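Local coordinates for protein acetyltransferase (Vibrio fischeri, PDB 3JVN) that probably transfers an acyl group to an acceptor, as in the GNAT acetyltransferase family, where acetyl-CoA is the usual donor, at residues N17-M20 with Y21-H24; M110-I113 with E114-L117. All coordinates share one frame; numbering follows the deposited sequence.

Contact 1 (N17-M20 with Y21-H24)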
loop_
_atom_site.group_PDB
_atom_site.type_symbol
_atom_site.label_atom_id
_atom_site.label_comp_id
_atom_site.label_asym_id
_atom_site.label_seq_id
_atom_site.Cartn_x
_atom_site.Cartn_y
_atom_site.Cartn_z
ATOM N N ASN A 17 11.870 7.245 -25.870
ATOM C CA ASN A 17 12.652 6.018 -26.071
ATOM C C ASN A 17 14.117 6.261 -25.700
ATOM O O ASN A 17 14.739 5.443 -25.017
ATOM C CB ASN A 17 12.573 5.535 -27.523
ATOM C CG ASN A 17 11.270 4.825 -27.831
ATOM O OD1 ASN A 17 10.628 4.277 -26.935
ATOM N ND2 ASN A 17 10.885 4.809 -29.097
ATOM N N SER A 18 14.643 7.403 -26.140
ATOM C CA SER A 18 16.022 7.818 -25.884
ATOM C C SER A 18 16.303 8.158 -24.426
ATOM O O SER A 18 17.312 7.739 -23.884
ATOM C CB SER A 18 16.366 9.024 -26.764
ATOM O OG SER A 18 17.605 9.581 -26.387
ATOM N N LEU A 19 15.426 8.930 -23.797
ATOM C CA LEU A 19 15.619 9.298 -22.394
ATOM C C LEU A 19 15.359 8.081 -21.506
ATOM O O LEU A 19 15.945 7.946 -20.431
ATOM C CB LEU A 19 14.675 10.442 -21.991
ATOM C CG LEU A 19 14.767 11.765 -22.759
ATOM C CD1 LEU A 19 13.569 12.654 -22.429
ATOM C CD2 LEU A 19 16.059 12.460 -22.426
HETATM N N MSE A 20 14.467 7.200 -21.957
HETATM C CA MSE A 20 14.144 5.987 -21.214
HETATM C C MSE A 20 15.387 5.103 -21.281
HETATM O O MSE A 20 15.704 4.384 -20.335
HETATM C CB MSE A 20 12.939 5.280 -21.855
HETATM C CG MSE A 20 12.401 4.059 -21.087
HETATM SE SE MSE A 20 11.480 4.471 -19.400
HETATM C CE MSE A 20 10.051 5.573 -20.111
ATOM N N TYR A 21 16.094 5.181 -22.406
ATOM C CA TYR A 21 17.315 4.409 -22.615
ATOM C C TYR A 21 18.448 5.001 -21.776
ATOM O O TYR A 21 19.209 4.270 -21.139
ATOM C CB TYR A 21 17.708 4.434 -24.094
ATOM C CG TYR A 21 19.042 3.798 -24.363
ATOM C CD1 TYR A 21 19.202 2.416 -24.307
ATOM C CD2 TYR A 21 20.165 4.580 -24.634
ATOM C CE1 TYR A 21 20.445 1.829 -24.510
ATOM C CE2 TYR A 21 21.414 4.001 -24.836
ATOM C CZ TYR A 21 21.547 2.627 -24.774
ATOM O OH TYR A 21 22.780 2.049 -24.974
ATOM N N LYS A 22 18.560 6.326 -21.782
ATOM C CA LYS A 22 19.590 6.996 -21.001
ATOM C C LYS A 22 19.403 6.642 -19.524
ATOM O O LYS A 22 20.375 6.356 -18.820
ATOM C CB LYS A 22 19.512 8.518 -21.182
ATOM C CG LYS A 22 20.071 9.055 -22.501
ATOM C CD LYS A 22 19.956 10.581 -22.529
ATOM C CE LYS A 22 20.790 11.247 -23.632
ATOM N NZ LYS A 22 20.293 11.007 -25.016
ATOM N N LEU A 23 18.149 6.657 -19.065
ATOM C CA LEU A 23 17.832 6.333 -17.674
ATOM C C LEU A 23 18.331 4.936 -17.326
ATOM O O LEU A 23 19.147 4.757 -16.412
ATOM C CB LEU A 23 16.317 6.393 -17.423
ATOM C CG LEU A 23 15.849 5.986 -16.007
ATOM C CD1 LEU A 23 16.547 6.867 -14.974
ATOM C CD2 LEU A 23 14.332 6.125 -15.869
ATOM N N HIS A 24 17.837 3.947 -18.061
ATOM C CA HIS A 24 18.221 2.565 -17.828
ATOM C C HIS A 24 19.710 2.344 -17.982
ATOM O O HIS A 24 20.291 1.513 -17.282
ATOM C CB HIS A 24 17.467 1.652 -18.783
ATOM C CG HIS A 24 15.990 1.637 -18.543
ATOM N ND1 HIS A 24 15.082 1.222 -19.496
ATOM C CD2 HIS A 24 15.264 1.986 -17.458
ATOM C CE1 HIS A 24 13.860 1.321 -19.005
ATOM N NE2 HIS A 24 13.941 1.781 -17.770
#

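Contact 2 (M110-I113 with E114-L117). With SO4 (sulfate ion), chain B.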
loop_
_atom_site.group_PDB
_atom_site.type_symbol
_atom_site.label_atom_id
_atom_site.label_comp_id
_atom_site.label_asym_id
_atom_site.label_seq_id
_atom_site.Cartn_x
_atom_site.Cartn_y
_atom_site.Cartn_z
HETATM N N MSE A 110 7.777 15.980 -9.679
HETATM C CA MSE A 110 7.155 15.283 -8.561
HETATM C C MSE A 110 5.950 16.095 -8.110
HETATM O O MSE A 110 4.972 15.555 -7.592
HETATM C CB MSE A 110 8.134 15.161 -7.389
HETATM C CG MSE A 110 9.108 13.979 -7.467
HETATM SE SE MSE A 110 8.207 12.244 -7.269
HETATM C CE MSE A 110 6.823 12.804 -6.015
HETATM N N MSE A 111 6.049 17.407 -8.304
HETATM C CA MSE A 111 5.001 18.348 -7.925
HETATM C C MSE A 111 3.773 18.159 -8.805
HETATM O O MSE A 111 2.631 18.219 -8.338
HETATM C CB MSE A 111 5.515 19.784 -8.075
HETATM C CG MSE A 111 5.243 20.687 -6.872
HETATM SE SE MSE A 111 6.248 20.164 -5.282
HETATM C CE MSE A 111 4.947 18.978 -4.465
ATOM N N ARG A 112 4.021 17.945 -10.091
ATOM C CA ARG A 112 2.948 17.752 -11.050
ATOM C C ARG A 112 2.210 16.432 -10.794
ATOM O O ARG A 112 0.994 16.424 -10.593
ATOM C CB ARG A 112 3.510 17.760 -12.474
ATOM C CG ARG A 112 2.448 17.643 -13.556
ATOM C CD ARG A 112 1.587 18.904 -13.636
ATOM N NE ARG A 112 0.436 18.751 -14.527
ATOM C CZ ARG A 112 -0.540 17.861 -14.341
ATOM N NH1 ARG A 112 -0.515 17.037 -13.294
ATOM N NH2 ARG A 112 -1.547 17.796 -15.200
ATOM N N ILE A 113 2.939 15.319 -10.785
ATOM C CA ILE A 113 2.292 14.035 -10.574
ATOM C C ILE A 113 1.455 13.974 -9.292
ATOM O O ILE A 113 0.396 13.331 -9.270
ATOM C CB ILE A 113 3.315 12.861 -10.611
ATOM C CG1 ILE A 113 2.549 11.529 -10.584
ATOM C CG2 ILE A 113 4.308 12.963 -9.461
ATOM C CD1 ILE A 113 3.343 10.326 -11.096
ATOM N N GLU A 114 1.914 14.645 -8.235
ATOM C CA GLU A 114 1.184 14.664 -6.967
ATOM C C GLU A 114 -0.089 15.504 -7.107
ATOM O O GLU A 114 -1.079 15.262 -6.426
ATOM C CB GLU A 114 2.049 15.251 -5.851
ATOM C CG GLU A 114 3.331 14.490 -5.543
ATOM C CD GLU A 114 4.163 15.174 -4.461
ATOM O OE1 GLU A 114 5.299 14.724 -4.193
ATOM O OE2 GLU A 114 3.679 16.168 -3.880
ATOM N N GLN A 115 -0.062 16.492 -7.989
ATOM C CA GLN A 115 -1.235 17.323 -8.188
ATOM C C GLN A 115 -2.378 16.436 -8.657
ATOM O O GLN A 115 -3.448 16.425 -8.054
ATOM C CB GLN A 115 -0.944 18.393 -9.228
ATOM C CG GLN A 115 -2.040 19.421 -9.399
ATOM C CD GLN A 115 -1.777 20.316 -10.597
ATOM O OE1 GLN A 115 -1.913 19.885 -11.743
ATOM N NE2 GLN A 115 -1.382 21.562 -10.340
ATOM N N GLU A 116 -2.144 15.694 -9.738
ATOM C CA GLU A 116 -3.148 14.788 -10.291
ATOM C C GLU A 116 -3.497 13.680 -9.303
ATOM O O GLU A 116 -4.649 13.252 -9.206
ATOM C CB GLU A 116 -2.642 14.177 -11.593
ATOM C CG GLU A 116 -2.974 15.012 -12.815
ATOM C CD GLU A 116 -4.394 14.796 -13.299
ATOM O OE1 GLU A 116 -4.672 13.718 -13.865
ATOM O OE2 GLU A 116 -5.236 15.697 -13.098
ATOM N N LEU A 117 -2.491 13.215 -8.574
ATOM C CA LEU A 117 -2.694 12.174 -7.584
ATOM C C LEU A 117 -3.642 12.646 -6.492
ATOM O O LEU A 117 -4.643 11.993 -6.210
ATOM C CB LEU A 117 -1.353 11.793 -6.975
ATOM C CG LEU A 117 -0.952 10.352 -7.272
ATOM C CD1 LEU A 117 -1.329 9.976 -8.712
ATOM C CD2 LEU A 117 0.542 10.201 -7.042
HETATM S S SO4 B . -0.782 19.727 -18.088
HETATM O O1 SO4 B . -0.503 18.924 -19.301
HETATM O O2 SO4 B . -1.933 19.148 -17.376
HETATM O O3 SO4 B . -1.116 21.107 -18.491
HETATM O O4 SO4 B . 0.408 19.743 -17.205
#

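Contact 1 (N17-M20 with Y21-H24)
N17 meets Y21 through the backbone: the carbonyl O of N17 accepts the amide N of Y21 at 3.0 Å, one turn further along the same helix, and CB of Y21 lies beside that oxygen. S18 comes next and makes two links to K22. Its carbonyl O takes the amide N of K22, and the aliphatic part of the lysine folds back alongside the same oxygen, with K22 CG 3.4 Å from S18 O. The lysine chain then bends at its last torsion (chi4 70°), which swings NZ round to S18 OG at 3.3 Å, a weak hydrogen bond between two side chains on the partly exposed flank. L19 faces the protein interior; its O receives the amide N of L23 at 2.9 Å, while its side chain packs on I67 and F70 of strand 67-79.

M20, a selenomethionine, lies against H24. The two side chains lie side by side and point the same way, M20 CG reaching H24 CE1 at 3.7 Å. The M20 chain bends at both chi2 and chi3, which brings SE to 4.5 Å from the centroid of the H24 ring, 44° off the ring normal, an oblique selenium-aromatic contact. M20 also serves H24 with its backbone: its O accepts the H24 amide N in a nearly straight bond (174° at the hydrogen) and sits over one face of the imidazole, offset toward the rim. The hydrogen bond from H24 NE2 to E93 on strand 86-96 probably helps to set the ring's rotation. These are i to i+4 contacts of an amphipathic alpha-helix, here the first helix of a GNAT fold, with L19 and L23 turned to the sheet.

Contact 2 (M110-I113 with E114-L117)
R112 and Q115 cross at an angle, the guanidinium and amide planes 47° apart, and the amide oxygen is the part that does the touching: Q115 OE1 stands 3.5 Å above the guanidinium plane, over its centre. E116 approaches the same group differently. Its side chain runs alongside the arginine, pointing the same way, and puts its CG at the guanidinium edge, near the plane. The carboxylate is turned 71° from the guanidinium, and its OE2 is 4.7 Å from R112 NH2, so the opposite charges are near each other without forming a salt bridge. The outer edge of the guanidinium is taken by a sulfate, probably from the crystallisation liquor: R112 NE bonds to O4 at 2.9 Å and R112 NH2 to O2 at 2.6 Å, a two-pronged grip close to the guanidinium plane. The arginine leaves its backbone pointing away from the next turn, and the bend at chi2 (69°) brings the guanidinium round to Q115 and E116. R7 N holds the sulfate as well.

E114 occupies another flank. Its extended chain carries the carboxylate to the methyl groups of two selenomethionines, both met at a slant; OE1 faces M110 CE and OE2 faces M111 CE.

On the buried side, I113 and L117 pack side chain to side chain one turn apart, I113 CG1 lying 4.3 Å from L117 CD2, and the L117 amide N bonds to I113 O at 3.0 Å. Both rest on the sheet, I113 against M57, I71 and I91, L117 against A89 and F75. This is the amphipathic helix of the beta-alpha-beta unit 86-96, 105-118, 124-127; in GNAT relatives it follows the strand and loop that bind acetyl-CoA, and the same is probable here.

In the fold
Contacts 1 and 2 lie on two different helices, 13-30 and 105-118, on opposite sides of the chain's centre. Their centres are 22 Å apart and their nearest atoms about 12 Å, so they do not touch. What joins them is the mixed sheet: strand 86-96 takes H24, M20 and L23 at E93, and M110, I113 and L117 at I91, L94 and A89, while strand 67-79 meets L19 and M20 as well as M110, I113 and L117. The ligand near the contacts is a sulfate, at contact 2 beside R112; coming probably from the crystallisation liquor, it gives no evidence of an active site.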